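Local coordinates for protein major pepsin inhibitor 3 (Ascaris suum, PDB 1F32) that inhibits the aspartic protease pepsin as a secreted, disulfide-bonded protein of a parasitic roundworm, at residues A[36-48]-A[57-69]. Residues are numbered along the deposited sequence; the frame is centred on the assembly and turned at random.
Sequences QVGKEFAARVEDC and PTCTKPPPFCGPQ
Cys-48 and Cys-59 form a disulfide that ties helix 35-52, which packs on the three-stranded antiparallel sheet 13-16/19-22/25-29 with Phe-41 resting on Val-15 and Cys-13, to the short helix 57-60. Cys-48 SG and Cys-59 SG are 2.0 Å apart with chi3 at -95°. Thr-60 CG2 comes within 4.0 Å of Cys-48 CB. A second disulfide, Cys-66 to Cys-13, fastens the 3-10 segment 64-66 to strand 13-16.

Polar contact is carried by Arg-44, whose chain bends at chi3 (66°) to bring two donors onto successive carbonyls where helix 57-60 ends. Arg-44 NE gives a fairly straight hydrogen bond to Thr-60 O (2.7 Å, 161°), approaching from above the carbonyl plane; Arg-44 NH2 gives a second to Lys-61 O at 2.9 Å. Gripped twice, the guanidinium is restrained against rotation.

Apolar contact centres on the buried Phe-41 ring, sandwiched between Val-45 CG2 of its own helix and Pro-63 CD, a CH-pi contact 3.5 Å from the ring centroid. Phe-65 turns its ring edge to Phe-41 CD2 and to Val-37 CG1. Cys-66 SG meets Phe-41 obliquely, 3.6 Å from CE2, while Thr-60 O lies in the ring plane, 3.3 Å from Phe-41 CE1.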
loop_
_atom_site.group_PDB
_atom_site.type_symbol
_atom_site.label_atom_id
_atom_site.label_comp_id
_atom_site.label_asym_id
_atom_site.label_seq_id
_atom_site.Cartn_x
_atom_site.Cartn_y
_atom_site.Cartn_z
ATOM N N GLN A 36 -8.890 6.459 19.443
ATOM C CA GLN A 36 -9.603 7.732 19.267
ATOM C C GLN A 36 -8.921 8.638 18.238
ATOM O O GLN A 36 -9.575 9.415 17.535
ATOM C CB GLN A 36 -9.743 8.461 20.607
ATOM C CG GLN A 36 -10.768 9.621 20.582
ATOM C CD GLN A 36 -12.150 9.223 20.047
ATOM O OE1 GLN A 36 -12.645 8.125 20.309
ATOM N NE2 GLN A 36 -12.778 10.131 19.305
ATOM N N VAL A 37 -7.599 8.546 18.153
ATOM C CA VAL A 37 -6.852 9.318 17.169
ATOM C C VAL A 37 -7.295 8.832 15.786
ATOM O O VAL A 37 -7.475 9.626 14.861
ATOM C CB VAL A 37 -5.326 9.093 17.323
ATOM C CG1 VAL A 37 -4.569 9.828 16.226
ATOM C CG2 VAL A 37 -4.863 9.607 18.690
ATOM N N GLY A 38 -7.499 7.526 15.656
ATOM C CA GLY A 38 -7.921 6.982 14.375
ATOM C C GLY A 38 -9.285 7.519 13.976
ATOM O O GLY A 38 -9.555 7.818 12.805
ATOM N N LYS A 39 -10.157 7.634 14.966
ATOM C CA LYS A 39 -11.497 8.135 14.740
ATOM C C LYS A 39 -11.484 9.577 14.289
ATOM O O LYS A 39 -12.185 9.929 13.341
ATOM C CB LYS A 39 -12.331 7.996 16.008
ATOM C CG LYS A 39 -12.620 6.561 16.371
ATOM C CD LYS A 39 -13.589 6.495 17.527
ATOM C CE LYS A 39 -13.681 5.075 18.051
ATOM N NZ LYS A 39 -13.985 4.116 16.953
ATOM N N GLU A 40 -10.681 10.403 14.957
ATOM C CA GLU A 40 -10.574 11.817 14.614
ATOM C C GLU A 40 -9.995 11.962 13.212
ATOM O O GLU A 40 -10.466 12.773 12.415
ATOM C CB GLU A 40 -9.667 12.551 15.606
ATOM C CG GLU A 40 -10.077 12.396 17.057
ATOM C CD GLU A 40 -9.233 13.244 17.988
ATOM O OE1 GLU A 40 -7.985 13.175 17.907
ATOM O OE2 GLU A 40 -9.821 13.975 18.807
ATOM N N PHE A 41 -8.958 11.184 12.916
ATOM C CA PHE A 41 -8.337 11.241 11.593
ATOM C C PHE A 41 -9.326 10.847 10.512
ATOM O O PHE A 41 -9.461 11.525 9.493
ATOM C CB PHE A 41 -7.137 10.301 11.523
ATOM C CG PHE A 41 -6.573 10.151 10.146
ATOM C CD1 PHE A 41 -6.275 11.276 9.372
ATOM C CD2 PHE A 41 -6.307 8.887 9.624
ATOM C CE1 PHE A 41 -5.723 11.144 8.100
ATOM C CE2 PHE A 41 -5.751 8.752 8.345
ATOM C CZ PHE A 41 -5.461 9.886 7.587
ATOM N N ALA A 42 -10.017 9.738 10.728
ATOM C CA ALA A 42 -10.977 9.269 9.740
ATOM C C ALA A 42 -12.018 10.352 9.443
ATOM O O ALA A 42 -12.419 10.545 8.298
ATOM C CB ALA A 42 -11.645 8.008 10.229
ATOM N N ALA A 43 -12.443 11.058 10.479
ATOM C CA ALA A 43 -13.433 12.119 10.336
ATOM C C ALA A 43 -12.859 13.237 9.487
ATOM O O ALA A 43 -13.533 13.790 8.610
ATOM C CB ALA A 43 -13.815 12.655 11.703
ATOM N N ARG A 44 -11.606 13.567 9.771
ATOM C CA ARG A 44 -10.879 14.605 9.065
ATOM C C ARG A 44 -10.759 14.250 7.580
ATOM O O ARG A 44 -10.943 15.108 6.714
ATOM C CB ARG A 44 -9.494 14.756 9.714
ATOM C CG ARG A 44 -8.691 15.961 9.286
ATOM C CD ARG A 44 -7.644 16.333 10.354
ATOM N NE ARG A 44 -6.596 15.317 10.510
ATOM C CZ ARG A 44 -6.371 14.624 11.623
ATOM N NH1 ARG A 44 -7.118 14.817 12.708
ATOM N NH2 ARG A 44 -5.385 13.734 11.660
ATOM N N VAL A 45 -10.456 12.986 7.286
ATOM C CA VAL A 45 -10.313 12.529 5.901
ATOM C C VAL A 45 -11.634 12.646 5.151
ATOM O O VAL A 45 -11.671 13.099 3.997
ATOM C CB VAL A 45 -9.837 11.052 5.840
ATOM C CG1 VAL A 45 -9.825 10.559 4.394
ATOM C CG2 VAL A 45 -8.440 10.943 6.410
ATOM N N GLU A 46 -12.721 12.238 5.801
ATOM C CA GLU A 46 -14.037 12.298 5.164
ATOM C C GLU A 46 -14.425 13.753 4.918
ATOM O O GLU A 46 -14.947 14.091 3.866
ATOM C CB GLU A 46 -15.094 11.626 6.046
ATOM C CG GLU A 46 -16.277 10.974 5.285
ATOM C CD GLU A 46 -17.621 11.718 5.413
ATOM O OE1 GLU A 46 -17.873 12.668 4.631
ATOM O OE2 GLU A 46 -18.436 11.346 6.297
ATOM N N ASP A 47 -14.156 14.613 5.895
ATOM C CA ASP A 47 -14.483 16.023 5.759
ATOM C C ASP A 47 -13.663 16.637 4.636
ATOM O O ASP A 47 -14.207 17.313 3.750
ATOM C CB ASP A 47 -14.194 16.776 7.059
ATOM C CG ASP A 47 -14.547 18.250 6.958
ATOM O OD1 ASP A 47 -15.748 18.572 6.964
ATOM O OD2 ASP A 47 -13.630 19.082 6.849
ATOM N N CYS A 48 -12.354 16.402 4.669
ATOM C CA CYS A 48 -11.461 16.938 3.656
ATOM C C CYS A 48 -11.846 16.497 2.255
ATOM O O CYS A 48 -11.974 17.312 1.348
ATOM C CB CYS A 48 -10.013 16.505 3.916
ATOM S SG CYS A 48 -9.277 17.328 5.355
ATOM N N PRO A 57 -2.237 16.890 2.256
ATOM C CA PRO A 57 -1.931 16.499 3.632
ATOM C C PRO A 57 -2.146 17.642 4.627
ATOM O O PRO A 57 -2.316 17.401 5.822
ATOM C CB PRO A 57 -0.474 16.031 3.549
ATOM C CG PRO A 57 0.071 16.769 2.349
ATOM C CD PRO A 57 -1.076 16.689 1.374
ATOM N N THR A 58 -2.156 18.888 4.150
ATOM C CA THR A 58 -2.375 19.995 5.068
ATOM C C THR A 58 -3.806 19.948 5.591
ATOM O O THR A 58 -4.110 20.514 6.642
ATOM C CB THR A 58 -2.086 21.370 4.417
ATOM O OG1 THR A 58 -2.984 21.594 3.325
ATOM C CG2 THR A 58 -0.658 21.409 3.898
ATOM N N CYS A 59 -4.684 19.263 4.860
ATOM C CA CYS A 59 -6.072 19.113 5.301
ATOM C C CYS A 59 -6.235 17.791 6.058
ATOM O O CYS A 59 -6.788 17.764 7.157
ATOM C CB CYS A 59 -7.053 19.098 4.120
ATOM S SG CYS A 59 -8.800 19.171 4.647
ATOM N N THR A 60 -5.759 16.701 5.468
ATOM C CA THR A 60 -5.917 15.393 6.099
ATOM C C THR A 60 -5.024 15.162 7.320
ATOM O O THR A 60 -5.429 14.474 8.258
ATOM C CB THR A 60 -5.696 14.226 5.082
ATOM O OG1 THR A 60 -4.368 14.287 4.554
ATOM C CG2 THR A 60 -6.703 14.315 3.929
ATOM N N LYS A 61 -3.822 15.742 7.310
ATOM C CA LYS A 61 -2.884 15.570 8.421
ATOM C C LYS A 61 -2.722 14.102 8.825
ATOM O O LYS A 61 -3.061 13.712 9.945
ATOM C CB LYS A 61 -3.348 16.391 9.627
ATOM C CG LYS A 61 -3.342 17.896 9.368
ATOM C CD LYS A 61 -3.973 18.650 10.510
ATOM C CE LYS A 61 -4.078 20.134 10.197
ATOM N NZ LYS A 61 -4.871 20.826 11.241
ATOM N N PRO A 62 -2.195 13.264 7.914
ATOM C CA PRO A 62 -1.994 11.838 8.187
ATOM C C PRO A 62 -1.058 11.543 9.350
ATOM O O PRO A 62 0.081 12.020 9.381
ATOM C CB PRO A 62 -1.447 11.293 6.862
ATOM C CG PRO A 62 -0.841 12.523 6.198
ATOM C CD PRO A 62 -1.841 13.590 6.520
ATOM N N PRO A 63 -1.532 10.758 10.331
ATOM C CA PRO A 63 -0.706 10.408 11.489
ATOM C C PRO A 63 0.405 9.445 11.079
ATOM O O PRO A 63 0.376 8.845 9.992
ATOM C CB PRO A 63 -1.708 9.764 12.458
ATOM C CG PRO A 63 -3.050 10.387 12.039
ATOM C CD PRO A 63 -2.924 10.316 10.530
ATOM N N PRO A 64 1.400 9.261 11.951
ATOM C CA PRO A 64 2.475 8.349 11.557
ATOM C C PRO A 64 2.054 6.914 11.262
ATOM O O PRO A 64 2.792 6.181 10.599
ATOM C CB PRO A 64 3.484 8.455 12.708
ATOM C CG PRO A 64 2.809 9.272 13.771
ATOM C CD PRO A 64 1.775 10.092 13.110
ATOM N N PHE A 65 0.873 6.513 11.724
ATOM C CA PHE A 65 0.443 5.144 11.490
ATOM C C PHE A 65 -0.012 4.883 10.069
ATOM O O PHE A 65 -0.379 3.755 9.724
ATOM C CB PHE A 65 -0.622 4.698 12.506
ATOM C CG PHE A 65 -1.811 5.622 12.634
ATOM C CD1 PHE A 65 -2.683 5.838 11.563
ATOM C CD2 PHE A 65 -2.105 6.214 13.871
ATOM C CE1 PHE A 65 -3.844 6.632 11.732
ATOM C CE2 PHE A 65 -3.245 6.993 14.044
ATOM C CZ PHE A 65 -4.120 7.203 12.977
ATOM N N CYS A 66 -0.008 5.927 9.247
ATOM C CA CYS A 66 -0.326 5.774 7.833
ATOM C C CYS A 66 0.925 5.255 7.136
ATOM O O CYS A 66 0.920 4.998 5.926
ATOM C CB CYS A 66 -0.726 7.108 7.223
ATOM S SG CYS A 66 -2.394 7.582 7.721
ATOM N N GLY A 67 2.008 5.124 7.904
ATOM C CA GLY A 67 3.251 4.617 7.344
ATOM C C GLY A 67 4.111 5.654 6.642
ATOM O O GLY A 67 3.706 6.801 6.478
ATOM N N PRO A 68 5.320 5.271 6.212
ATOM C CA PRO A 68 6.221 6.201 5.522
ATOM C C PRO A 68 5.504 6.851 4.338
ATOM O O PRO A 68 4.959 6.159 3.479
ATOM C CB PRO A 68 7.374 5.294 5.090
ATOM C CG PRO A 68 7.416 4.266 6.188
ATOM C CD PRO A 68 5.942 3.941 6.360
ATOM N N GLN A 69 5.494 8.178 4.286
ATOM C CA GLN A 69 4.794 8.859 3.202
ATOM C C GLN A 69 5.441 8.725 1.826
ATOM O O GLN A 69 4.861 9.125 0.821
ATOM C CB GLN A 69 4.584 10.331 3.562
ATOM C CG GLN A 69 3.683 10.522 4.788
ATOM C CD GLN A 69 2.280 9.939 4.594
ATOM O OE1 GLN A 69 1.463 10.485 3.856
ATOM N NE2 GLN A 69 2.005 8.822 5.259
#